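Local coordinates for tungsten-containing formylmethanofuran dehydrogenase 2 subunit C (Methanothermobacter wolfeii, PDB 5T5I), which forms part of the tungsten-dependent enzyme that interconverts carbon dioxide plus methanofuran with formylmethanofuran, a reaction that probably opens methanogenesis from carbon dioxide, at residues I4-K9 and V46-F51; N95-A100 and A117-R122; G175-M180 and G194-R199. All coordinates share one frame; numbering follows the deposited sequence.

Contact 1. Residues I4-K9 and V46-F51; sequences IILTPK and VKLGDF
The carbonyl oxygen of Phe51 accepts two hydrogen bonds. Lys9 N reaches Phe51 O at 3.0 Å along a nearly straight line (N-H...O angle 173°), arriving well above the carbonyl plane, and one water donates to the same Phe51 O at 2.8 Å. That water also donates to Lys9 O, at 2.8 Å, so it bridges the backbones just past the end of strand 3-8. The Lys9 side chain runs along the other segment: with CG anti to its carbonyl carbon (chi1 -65°) and the rest extended, CB and CG pass Phe51 O, CD lies 3.7 Å from Asp50 O, and NZ ends on Gly49 O at 2.9 Å, nearly head-on to the carbonyl. The ammonium thus binds the backbone of the turn after strand 44-47, with the Asp50 carboxylate well beyond bonding distance. The turn itself is closed by Asp50 N to Lys47 O and by Lys47 N to Asp50 OD2. All this belongs to the N-terminal end of what is in essence a parallel beta-helix, where strand 3-8 lies between parallel strand 66-69 and antiparallel strand 52-56. On the buried side Leu6 CD2 meets Leu48 CD2 at 4.4 Å, a loose apolar touch, and both leucines also pack on Ile21 and Phe26. The Phe51 ring rests on Pro12 and meets His41 edge-to-face.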
ATOM      1  N   ILE C   4     -55.058 -27.738  24.356  1.00 40.78           N
ATOM      2  CA  ILE C   4     -54.421 -28.833  25.100  1.00 40.38           C
ATOM      3  C   ILE C   4     -53.107 -28.231  25.623  1.00 43.94           C
ATOM      4  O   ILE C   4     -52.300 -27.748  24.827  1.00 42.78           O
ATOM      5  CB  ILE C   4     -54.228 -30.109  24.230  1.00 42.65           C
ATOM      6  CG1 ILE C   4     -55.604 -30.735  23.910  1.00 44.35           C
ATOM      7  CG2 ILE C   4     -53.323 -31.135  24.943  1.00 42.20           C
ATOM      8  CD1 ILE C   4     -55.635 -31.611  22.695  1.00 52.09           C
ATOM      9  N   ILE C   5     -52.928 -28.211  26.954  1.00 41.10           N
ATOM     10  CA  ILE C   5     -51.778 -27.579  27.601  1.00 40.22           C
ATOM     11  C   ILE C   5     -50.734 -28.606  27.998  1.00 42.86           C
ATOM     12  O   ILE C   5     -51.046 -29.531  28.750  1.00 41.23           O
ATOM     13  CB  ILE C   5     -52.205 -26.752  28.854  1.00 44.26           C
ATOM     14  CG1 ILE C   5     -53.499 -25.917  28.622  1.00 45.81           C
ATOM     15  CG2 ILE C   5     -51.050 -25.858  29.342  1.00 44.23           C
ATOM     16  CD1 ILE C   5     -53.445 -24.923  27.512  1.00 50.02           C
ATOM     17  N   LEU C   6     -49.482 -28.410  27.541  1.00 38.72           N
ATOM     18  CA  LEU C   6     -48.347 -29.242  27.914  1.00 38.32           C
ATOM     19  C   LEU C   6     -47.447 -28.379  28.791  1.00 41.22           C
ATOM     20  O   LEU C   6     -46.920 -27.377  28.313  1.00 39.28           O
ATOM     21  CB  LEU C   6     -47.546 -29.733  26.697  1.00 37.34           C
ATOM     22  CG  LEU C   6     -48.253 -30.582  25.641  1.00 42.46           C
ATOM     23  CD1 LEU C   6     -47.224 -31.129  24.639  1.00 40.94           C
ATOM     24  CD2 LEU C   6     -48.998 -31.726  26.258  1.00 44.92           C
ATOM     25  N   THR C   7     -47.285 -28.734  30.068  1.00 37.99           N
ATOM     26  CA  THR C   7     -46.440 -27.953  30.976  1.00 38.51           C
ATOM     27  C   THR C   7     -45.194 -28.776  31.189  1.00 42.17           C
ATOM     28  O   THR C   7     -45.280 -29.858  31.769  1.00 41.28           O
ATOM     29  CB  THR C   7     -47.163 -27.628  32.271  1.00 49.72           C
ATOM     30  OG1 THR C   7     -48.421 -27.042  31.950  1.00 46.41           O
ATOM     31  CG2 THR C   7     -46.372 -26.678  33.153  1.00 51.79           C
ATOM     32  N   PRO C   8     -44.036 -28.332  30.679  1.00 39.62           N
ATOM     33  CA  PRO C   8     -42.839 -29.163  30.810  1.00 39.54           C
ATOM     34  C   PRO C   8     -42.338 -29.324  32.234  1.00 43.45           C
ATOM     35  O   PRO C   8     -42.329 -28.377  33.008  1.00 42.98           O
ATOM     36  CB  PRO C   8     -41.790 -28.454  29.941  1.00 40.33           C
ATOM     37  CG  PRO C   8     -42.293 -27.117  29.703  1.00 44.43           C
ATOM     38  CD  PRO C   8     -43.764 -27.087  29.934  1.00 41.21           C
ATOM     39  N   LYS C   9     -41.872 -30.536  32.545  1.00 39.50           N
ATOM     40  CA  LYS C   9     -41.171 -30.830  33.784  1.00 39.06           C
ATOM     41  C   LYS C   9     -39.706 -30.443  33.447  1.00 43.21           C
ATOM     42  O   LYS C   9     -39.471 -29.879  32.375  1.00 42.26           O
ATOM     43  CB  LYS C   9     -41.317 -32.320  34.139  1.00 40.52           C
ATOM     44  CG  LYS C   9     -42.766 -32.699  34.431  1.00 45.11           C
ATOM     45  CD  LYS C   9     -42.946 -34.184  34.622  1.00 50.01           C
ATOM     46  CE  LYS C   9     -44.383 -34.533  34.927  1.00 57.29           C
ATOM     47  NZ  LYS C   9     -44.594 -36.003  34.962  1.00 65.28           N
ATOM     48  N   VAL C  46     -39.786 -43.285  25.683  1.00 33.30           N
ATOM     49  CA  VAL C  46     -40.471 -42.890  26.927  1.00 33.47           C
ATOM     50  C   VAL C  46     -41.848 -42.347  26.580  1.00 36.97           C
ATOM     51  O   VAL C  46     -42.168 -42.192  25.410  1.00 35.55           O
ATOM     52  CB  VAL C  46     -39.643 -41.873  27.776  1.00 37.11           C
ATOM     53  CG1 VAL C  46     -38.320 -42.482  28.223  1.00 36.90           C
ATOM     54  CG2 VAL C  46     -39.418 -40.553  27.035  1.00 36.19           C
ATOM     55  N   LYS C  47     -42.656 -42.060  27.598  1.00 35.48           N
ATOM     56  CA  LYS C  47     -44.007 -41.510  27.432  1.00 35.76           C
ATOM     57  C   LYS C  47     -43.965 -39.995  27.537  1.00 38.82           C
ATOM     58  O   LYS C  47     -43.187 -39.458  28.328  1.00 38.65           O
ATOM     59  CB  LYS C  47     -44.944 -42.075  28.514  1.00 40.21           C
ATOM     60  CG  LYS C  47     -45.247 -43.554  28.325  1.00 54.49           C
ATOM     61  CD  LYS C  47     -46.146 -44.107  29.425  1.00 68.40           C
ATOM     62  CE  LYS C  47     -45.469 -44.186  30.776  1.00 83.26           C
ATOM     63  NZ  LYS C  47     -45.927 -45.366  31.562  1.00 95.73           N
ATOM     64  N   LEU C  48     -44.837 -39.301  26.793  1.00 35.09           N
ATOM     65  CA  LEU C  48     -44.942 -37.837  26.841  1.00 35.02           C
ATOM     66  C   LEU C  48     -45.175 -37.362  28.279  1.00 38.70           C
ATOM     67  O   LEU C  48     -44.551 -36.398  28.707  1.00 37.75           O
ATOM     68  CB  LEU C  48     -46.084 -37.359  25.914  1.00 35.72           C
ATOM     69  CG  LEU C  48     -46.291 -35.849  25.746  1.00 40.90           C
ATOM     70  CD1 LEU C  48     -45.085 -35.177  25.121  1.00 41.29           C
ATOM     71  CD2 LEU C  48     -47.466 -35.575  24.854  1.00 43.90           C
ATOM     72  N   GLY C  49     -46.004 -38.101  29.026  1.00 37.09           N
ATOM     73  CA  GLY C  49     -46.320 -37.829  30.428  1.00 37.72           C
ATOM     74  C   GLY C  49     -45.136 -37.872  31.383  1.00 40.88           C
ATOM     75  O   GLY C  49     -45.206 -37.289  32.467  1.00 39.77           O
ATOM     76  N   ASP C  50     -44.045 -38.569  31.009  1.00 37.84           N
ATOM     77  CA  ASP C  50     -42.821 -38.625  31.825  1.00 37.09           C
ATOM     78  C   ASP C  50     -42.109 -37.266  31.865  1.00 40.27           C
ATOM     79  O   ASP C  50     -41.355 -37.022  32.801  1.00 40.00           O
ATOM     80  CB  ASP C  50     -41.825 -39.684  31.290  1.00 38.64           C
ATOM     81  CG  ASP C  50     -42.278 -41.134  31.396  1.00 51.72           C
ATOM     82  OD1 ASP C  50     -43.091 -41.438  32.296  1.00 53.18           O
ATOM     83  OD2 ASP C  50     -41.762 -41.979  30.619  1.00 55.35           O
ATOM     84  N   PHE C  51     -42.304 -36.403  30.843  1.00 37.04           N
ATOM     85  CA  PHE C  51     -41.621 -35.104  30.750  1.00 35.27           C
ATOM     86  C   PHE C  51     -42.552 -33.893  30.631  1.00 38.12           C
ATOM     87  O   PHE C  51     -42.059 -32.762  30.592  1.00 35.97           O
ATOM     88  CB  PHE C  51     -40.621 -35.155  29.583  1.00 35.53           C
ATOM     89  CG  PHE C  51     -39.407 -35.980  29.927  1.00 36.39           C
ATOM     90  CD1 PHE C  51     -38.345 -35.421  30.623  1.00 39.00           C
ATOM     91  CD2 PHE C  51     -39.350 -37.330  29.607  1.00 37.41           C
ATOM     92  CE1 PHE C  51     -37.223 -36.190  30.951  1.00 39.57           C
ATOM     93  CE2 PHE C  51     -38.228 -38.094  29.935  1.00 39.52           C
ATOM     94  CZ  PHE C  51     -37.167 -37.515  30.590  1.00 37.82           C
TER
HETATM   95  O   HOH W   1     -39.561 -31.539  30.117  1.00 41.92           O

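Contact 2. Residues N95-A100 and A117-R122; sequences NMYVGA and AGQDMR
Two type II turns, Tyr97 to Ala100 and Gly118 to Met121, lie against each other and are joined by one backbone hydrogen bond, Gly118 N to Val98 O at 2.8 Å. CA-H...O contacts add to it, from Ala117 CA to Val98 O and, at 3.3 Å, from Ala100 CA to Gln119 O. Gly99 and Gly118 both have positive phi, which favours glycine. Inside, Val98 CG1 touches Ala117 CB at 3.7 Å. Gln119 runs alongside Tyr97, its CG anti to the backbone N (chi1 176°) and the chain extended, and brings OE1 to the ring edge, 3.5 Å from Tyr97 CD1. Ring and amide planes are 21° apart. Tyr97 also meets Trp116 at nearly parallel planes and Arg78 by a cation-pi contact, while its OH bonds an acidic side chain of another protein chain. Gln119 NE2 bonds Ser139 O, which ties the amide to a residue of the calcium site. The segments follow strands 87-90 and 106-109 on successive coils of the beta-helix, and Ala117 and Met121 pack on strand 125-128 through Ile128 and Ile126.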
ATOM      1  N   ASN C  95     -35.570 -26.741  20.361  1.00 23.92           N
ATOM      2  CA  ASN C  95     -34.309 -27.239  19.807  1.00 23.42           C
ATOM      3  C   ASN C  95     -34.451 -27.307  18.247  1.00 27.89           C
ATOM      4  O   ASN C  95     -35.155 -26.471  17.654  1.00 28.29           O
ATOM      5  CB  ASN C  95     -33.944 -28.590  20.463  1.00 23.20           C
ATOM      6  CG  ASN C  95     -32.474 -28.970  20.396  1.00 36.04           C
ATOM      7  OD1 ASN C  95     -31.976 -29.330  19.345  1.00 26.98           O
ATOM      8  ND2 ASN C  95     -31.722 -28.822  21.475  1.00 27.93           N
ATOM      9  N   MET C  96     -33.803 -28.274  17.582  1.00 22.52           N
ATOM     10  CA  MET C  96     -33.787 -28.364  16.127  1.00 21.45           C
ATOM     11  C   MET C  96     -35.076 -28.904  15.519  1.00 24.77           C
ATOM     12  O   MET C  96     -35.891 -29.497  16.213  1.00 24.75           O
ATOM     13  CB  MET C  96     -32.633 -29.282  15.690  1.00 22.75           C
ATOM     14  CG  MET C  96     -31.245 -28.776  16.065  1.00 26.17           C
ATOM     15  SD  MET C  96     -30.026 -30.105  15.929  1.00 30.14           S
ATOM     16  CE  MET C  96     -28.621 -29.328  16.654  1.00 28.76           C
ATOM     17  N   TYR C  97     -35.219 -28.725  14.197  1.00 22.58           N
ATOM     18  CA  TYR C  97     -36.293 -29.288  13.355  1.00 22.27           C
ATOM     19  C   TYR C  97     -37.718 -28.842  13.664  1.00 24.29           C
ATOM     20  O   TYR C  97     -38.655 -29.573  13.340  1.00 25.74           O
ATOM     21  CB  TYR C  97     -36.241 -30.827  13.398  1.00 23.31           C
ATOM     22  CG  TYR C  97     -34.876 -31.411  13.103  1.00 23.64           C
ATOM     23  CD1 TYR C  97     -34.347 -31.375  11.818  1.00 25.00           C
ATOM     24  CD2 TYR C  97     -34.147 -32.062  14.093  1.00 24.23           C
ATOM     25  CE1 TYR C  97     -33.106 -31.930  11.532  1.00 26.16           C
ATOM     26  CE2 TYR C  97     -32.907 -32.634  13.817  1.00 25.49           C
ATOM     27  CZ  TYR C  97     -32.385 -32.559  12.537  1.00 28.39           C
ATOM     28  OH  TYR C  97     -31.163 -33.112  12.242  1.00 30.65           O
ATOM     29  N   VAL C  98     -37.922 -27.652  14.237  1.00 22.11           N
ATOM     30  CA  VAL C  98     -39.291 -27.220  14.533  1.00 21.61           C
ATOM     31  C   VAL C  98     -40.074 -27.077  13.220  1.00 26.75           C
ATOM     32  O   VAL C  98     -39.585 -26.455  12.269  1.00 26.26           O
ATOM     33  CB  VAL C  98     -39.387 -25.952  15.421  1.00 26.24           C
ATOM     34  CG1 VAL C  98     -38.970 -24.688  14.680  1.00 25.99           C
ATOM     35  CG2 VAL C  98     -40.798 -25.799  15.982  1.00 26.40           C
ATOM     36  N   GLY C  99     -41.224 -27.734  13.149  1.00 25.02           N
ATOM     37  CA  GLY C  99     -42.064 -27.710  11.955  1.00 25.73           C
ATOM     38  C   GLY C  99     -41.436 -28.297  10.698  1.00 27.80           C
ATOM     39  O   GLY C  99     -41.900 -27.996   9.595  1.00 26.66           O
ATOM     40  N   ALA C 100     -40.399 -29.151  10.833  1.00 25.02           N
ATOM     41  CA  ALA C 100     -39.739 -29.754   9.666  1.00 23.73           C
ATOM     42  C   ALA C 100     -40.754 -30.542   8.814  1.00 28.38           C
ATOM     43  O   ALA C 100     -41.511 -31.354   9.347  1.00 28.05           O
ATOM     44  CB  ALA C 100     -38.601 -30.673  10.100  1.00 23.97           C
ATOM     45  N   ALA C 117     -35.123 -25.172  11.361  1.00 23.56           N
ATOM     46  CA  ALA C 117     -36.502 -24.747  11.594  1.00 22.78           C
ATOM     47  C   ALA C 117     -37.169 -24.684  10.220  1.00 25.56           C
ATOM     48  O   ALA C 117     -36.644 -24.045   9.313  1.00 24.33           O
ATOM     49  CB  ALA C 117     -36.538 -23.379  12.259  1.00 24.20           C
ATOM     50  N   GLY C 118     -38.262 -25.411  10.043  1.00 22.72           N
ATOM     51  CA  GLY C 118     -38.942 -25.446   8.748  1.00 22.66           C
ATOM     52  C   GLY C 118     -38.183 -26.142   7.628  1.00 25.28           C
ATOM     53  O   GLY C 118     -38.465 -25.899   6.455  1.00 23.78           O
ATOM     54  N   GLN C 119     -37.234 -27.039   7.950  1.00 24.05           N
ATOM     55  CA  GLN C 119     -36.519 -27.809   6.914  1.00 23.63           C
ATOM     56  C   GLN C 119     -37.551 -28.562   6.065  1.00 27.29           C
ATOM     57  O   GLN C 119     -38.502 -29.117   6.626  1.00 26.62           O
ATOM     58  CB  GLN C 119     -35.571 -28.814   7.562  1.00 25.37           C
ATOM     59  CG  GLN C 119     -34.828 -29.753   6.569  1.00 23.83           C
ATOM     60  CD  GLN C 119     -33.983 -30.748   7.324  1.00 33.81           C
ATOM     61  OE1 GLN C 119     -34.401 -31.274   8.353  1.00 25.90           O
ATOM     62  NE2 GLN C 119     -32.748 -30.978   6.889  1.00 26.17           N
ATOM     63  N   ASP C 120     -37.409 -28.526   4.725  1.00 23.49           N
ATOM     64  CA  ASP C 120     -38.340 -29.210   3.798  1.00 24.11           C
ATOM     65  C   ASP C 120     -39.833 -28.789   3.932  1.00 24.88           C
ATOM     66  O   ASP C 120     -40.716 -29.583   3.621  1.00 23.75           O
ATOM     67  CB  ASP C 120     -38.237 -30.752   3.943  1.00 25.00           C
ATOM     68  CG  ASP C 120     -36.928 -31.321   3.471  1.00 32.94           C
ATOM     69  OD1 ASP C 120     -36.490 -30.947   2.370  1.00 31.71           O
ATOM     70  OD2 ASP C 120     -36.392 -32.212   4.159  1.00 33.94           O
ATOM     71  N   MET C 121     -40.117 -27.554   4.352  1.00 22.36           N
ATOM     72  CA  MET C 121     -41.499 -27.086   4.534  1.00 22.29           C
ATOM     73  C   MET C 121     -42.275 -27.139   3.209  1.00 26.07           C
ATOM     74  O   MET C 121     -41.710 -26.842   2.153  1.00 24.23           O
ATOM     75  CB  MET C 121     -41.488 -25.656   5.092  1.00 23.98           C
ATOM     76  CG  MET C 121     -42.830 -25.131   5.549  1.00 27.06           C
ATOM     77  SD  MET C 121     -42.598 -23.462   6.228  1.00 30.55           S
ATOM     78  CE  MET C 121     -44.167 -23.218   7.048  1.00 28.56           C
ATOM     79  N   ARG C 122     -43.545 -27.559   3.276  1.00 24.37           N
ATOM     80  CA  ARG C 122     -44.437 -27.643   2.110  1.00 25.02           C
ATOM     81  C   ARG C 122     -45.563 -26.589   2.170  1.00 27.84           C
ATOM     82  O   ARG C 122     -46.033 -26.158   1.120  1.00 27.24           O
ATOM     83  CB  ARG C 122     -45.050 -29.053   1.969  1.00 27.64           C
ATOM     84  CG  ARG C 122     -44.170 -30.239   2.404  1.00 38.03           C
ATOM     85  CD  ARG C 122     -43.576 -31.022   1.268  1.00 53.05           C
ATOM     86  NE  ARG C 122     -42.521 -30.262   0.594  1.00 63.76           N
ATOM     87  CZ  ARG C 122     -41.249 -30.641   0.423  1.00 69.98           C
ATOM     88  NH1 ARG C 122     -40.826 -31.821   0.871  1.00 55.97           N
ATOM     89  NH2 ARG C 122     -40.393 -29.845  -0.201  1.00 48.94           N
TER

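Contact 3. Residues G175-M180 and G194-R199; sequences GDVNIM and GNVVAR
The Asp176 carboxylate and the Asn195 amide point the same way side by side, their planes 4° apart, and the guanidinium of Arg199 has Met180 SD at its edge. Asp176 OD1 does more than lie beside the amide: it takes the backbone N of Asn195 at 2.8 Å in an almost straight bond, on its anti side and somewhat out of the carboxylate plane. Asp176 CG, anti to the carbonyl carbon (chi1 -53°), carries OD1 across to the next segment. With only a methyl group at Asp176, as in an alanine, Asn195 N is likely to be left without its acceptor and the Asn195 amide without its flat neighbour. A backbone bond follows from Val177 N to Asn195 O, then Val197 N to Asn178 O and Met180 N to Ala198 O, the last two both 3.0 Å long, while the buried Ala198 N finds no partner. Val177 and Val196 lie alongside each other, CG2 to CG2 3.8 Å, and the Ile179 side chain lies obliquely across Val197, its CG2 3.9 Å from Val197 CB. Met180 CG packs on Arg199 CB at 3.7 Å. Beyond it Arg199 NE forms a salt bridge with an acidic side chain of another protein chain. These are short, weakly bonded parallel strands on adjacent coils of a beta-helix, whose axes approach to 4.8 Å and run 3° from parallel. The side-chain-to-backbone bond recurs on the coils before and after, from Asp176 N to Asn157 OD1 and from Met214 N to Asn195 OD1, so strands 177-179 and 196-198 sit within a longer stack following strands 170-173 and 187-192.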
ATOM      1  N   GLY C 175     -34.158  -9.501  11.566  1.00 28.13           N
ATOM      2  CA  GLY C 175     -32.827  -9.125  12.019  1.00 27.99           C
ATOM      3  C   GLY C 175     -31.759  -9.370  10.961  1.00 29.48           C
ATOM      4  O   GLY C 175     -32.012  -9.274   9.752  1.00 28.06           O
ATOM      5  N   ASP C 176     -30.556  -9.711  11.420  1.00 25.11           N
ATOM      6  CA  ASP C 176     -29.398  -9.979  10.565  1.00 24.14           C
ATOM      7  C   ASP C 176     -29.202 -11.473  10.302  1.00 27.71           C
ATOM      8  O   ASP C 176     -29.685 -12.314  11.059  1.00 27.62           O
ATOM      9  CB  ASP C 176     -28.129  -9.452  11.256  1.00 25.66           C
ATOM     10  CG  ASP C 176     -28.215  -8.000  11.673  1.00 35.76           C
ATOM     11  OD1 ASP C 176     -28.779  -7.197  10.901  1.00 36.74           O
ATOM     12  OD2 ASP C 176     -27.748  -7.673  12.788  1.00 38.59           O
ATOM     13  N   VAL C 177     -28.445 -11.789   9.246  1.00 24.11           N
ATOM     14  CA  VAL C 177     -27.997 -13.148   8.931  1.00 22.75           C
ATOM     15  C   VAL C 177     -26.469 -13.141   8.836  1.00 25.83           C
ATOM     16  O   VAL C 177     -25.851 -12.083   8.657  1.00 24.96           O
ATOM     17  CB  VAL C 177     -28.635 -13.809   7.683  1.00 25.82           C
ATOM     18  CG1 VAL C 177     -30.153 -13.882   7.803  1.00 26.30           C
ATOM     19  CG2 VAL C 177     -28.224 -13.106   6.405  1.00 26.05           C
ATOM     20  N   ASN C 178     -25.865 -14.326   8.900  1.00 23.78           N
ATOM     21  CA  ASN C 178     -24.422 -14.448   8.796  1.00 24.27           C
ATOM     22  C   ASN C 178     -24.005 -14.652   7.330  1.00 26.61           C
ATOM     23  O   ASN C 178     -24.057 -13.677   6.579  1.00 25.90           O
ATOM     24  CB  ASN C 178     -23.889 -15.504   9.769  1.00 25.75           C
ATOM     25  CG  ASN C 178     -22.386 -15.462   9.889  1.00 33.98           C
ATOM     26  OD1 ASN C 178     -21.823 -14.419  10.141  1.00 30.31           O
ATOM     27  ND2 ASN C 178     -21.704 -16.579   9.768  1.00 26.20           N
ATOM     28  N   ILE C 179     -23.626 -15.872   6.886  1.00 22.28           N
ATOM     29  CA  ILE C 179     -23.183 -16.039   5.500  1.00 20.64           C
ATOM     30  C   ILE C 179     -24.043 -17.012   4.705  1.00 22.51           C
ATOM     31  O   ILE C 179     -24.741 -17.848   5.261  1.00 22.22           O
ATOM     32  CB  ILE C 179     -21.682 -16.416   5.415  1.00 22.69           C
ATOM     33  CG1 ILE C 179     -21.399 -17.822   6.015  1.00 21.74           C
ATOM     34  CG2 ILE C 179     -20.824 -15.340   6.075  1.00 23.99           C
ATOM     35  CD1 ILE C 179     -20.000 -18.372   5.689  1.00 24.23           C
ATOM     36  N   MET C 180     -23.991 -16.865   3.388  1.00 19.60           N
ATOM     37  CA  MET C 180     -24.611 -17.745   2.396  1.00 18.47           C
ATOM     38  C   MET C 180     -26.144 -17.904   2.483  1.00 21.28           C
ATOM     39  O   MET C 180     -26.641 -19.013   2.256  1.00 19.29           O
ATOM     40  CB  MET C 180     -23.921 -19.125   2.421  1.00 20.16           C
ATOM     41  CG  MET C 180     -22.408 -19.023   2.294  1.00 22.97           C
ATOM     42  SD  MET C 180     -21.433 -20.552   2.164  1.00 25.72           S
ATOM     43  CE  MET C 180     -21.621 -21.253   3.812  1.00 21.59           C
ATOM     44  N   GLY C 194     -32.420  -6.861   7.940  1.00 26.16           N
ATOM     45  CA  GLY C 194     -31.153  -6.424   8.492  1.00 26.59           C
ATOM     46  C   GLY C 194     -29.995  -6.639   7.538  1.00 30.52           C
ATOM     47  O   GLY C 194     -30.153  -6.552   6.318  1.00 29.61           O
ATOM     48  N   ASN C 195     -28.825  -6.926   8.101  1.00 27.13           N
ATOM     49  CA  ASN C 195     -27.572  -7.078   7.371  1.00 26.02           C
ATOM     50  C   ASN C 195     -27.219  -8.519   6.991  1.00 27.09           C
ATOM     51  O   ASN C 195     -27.757  -9.477   7.552  1.00 24.96           O
ATOM     52  CB  ASN C 195     -26.433  -6.490   8.232  1.00 27.13           C
ATOM     53  CG  ASN C 195     -26.657  -5.041   8.621  1.00 42.70           C
ATOM     54  OD1 ASN C 195     -27.231  -4.247   7.863  1.00 30.75           O
ATOM     55  ND2 ASN C 195     -26.224  -4.651   9.813  1.00 31.20           N
ATOM     56  N   VAL C 196     -26.266  -8.646   6.041  1.00 25.12           N
ATOM     57  CA  VAL C 196     -25.685  -9.915   5.575  1.00 23.90           C
ATOM     58  C   VAL C 196     -24.162  -9.755   5.649  1.00 27.75           C
ATOM     59  O   VAL C 196     -23.638  -8.746   5.181  1.00 27.98           O
ATOM     60  CB  VAL C 196     -26.097 -10.278   4.119  1.00 27.22           C
ATOM     61  CG1 VAL C 196     -25.477 -11.612   3.679  1.00 26.64           C
ATOM     62  CG2 VAL C 196     -27.612 -10.300   3.952  1.00 27.48           C
ATOM     63  N   VAL C 197     -23.445 -10.762   6.161  1.00 25.17           N
ATOM     64  CA  VAL C 197     -21.974 -10.701   6.205  1.00 24.24           C
ATOM     65  C   VAL C 197     -21.417 -10.970   4.791  1.00 26.84           C
ATOM     66  O   VAL C 197     -20.632 -10.170   4.283  1.00 26.70           O
ATOM     67  CB  VAL C 197     -21.372 -11.664   7.259  1.00 27.49           C
ATOM     68  CG1 VAL C 197     -19.846 -11.705   7.180  1.00 27.68           C
ATOM     69  CG2 VAL C 197     -21.837 -11.282   8.661  1.00 27.49           C
ATOM     70  N   ALA C 198     -21.812 -12.080   4.164  1.00 23.22           N
ATOM     71  CA  ALA C 198     -21.277 -12.423   2.845  1.00 22.56           C
ATOM     72  C   ALA C 198     -22.067 -13.494   2.104  1.00 24.99           C
ATOM     73  O   ALA C 198     -22.858 -14.230   2.692  1.00 24.06           O
ATOM     74  CB  ALA C 198     -19.836 -12.902   2.986  1.00 23.43           C
ATOM     75  N   ARG C 199     -21.794 -13.578   0.801  1.00 22.35           N
ATOM     76  CA  ARG C 199     -22.221 -14.629  -0.114  1.00 22.05           C
ATOM     77  C   ARG C 199     -23.727 -14.808  -0.286  1.00 24.43           C
ATOM     78  O   ARG C 199     -24.179 -15.941  -0.471  1.00 22.59           O
ATOM     79  CB  ARG C 199     -21.568 -15.967   0.329  1.00 20.30           C
ATOM     80  CG  ARG C 199     -20.055 -15.896   0.404  1.00 24.19           C
ATOM     81  CD  ARG C 199     -19.417 -17.069   1.139  1.00 21.65           C
ATOM     82  NE  ARG C 199     -17.991 -16.808   1.311  1.00 21.43           N
ATOM     83  CZ  ARG C 199     -17.103 -17.627   1.863  1.00 21.53           C
ATOM     84  NH1 ARG C 199     -17.470 -18.828   2.286  1.00 19.93           N
ATOM     85  NH2 ARG C 199     -15.830 -17.270   1.949  1.00 18.44           N
TER

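How the contacts relate
From the N terminus, the chain first makes strand 3-8, then two short helices and strands, before contact 1 closes that loop at the end of the beta-helix. The chain then winds on through strand 66-69 and the coils after it. Contact 2, close to the chain's centre in space, closes a loop of sixteen residues that holds strand 106-109, and contact 3 a loop of thirteen that includes strand 187-192. The three follow one another in series, none nesting or crossing. Contacts 2 and 3 each join one coil to the next, whereas contact 1 ties the N-terminal strand to the end structure. Centres lie about 21 Å apart for contacts 1 and 2 and 20 Å for contacts 2 and 3; contacts 1 and 3 flank the chain's centre.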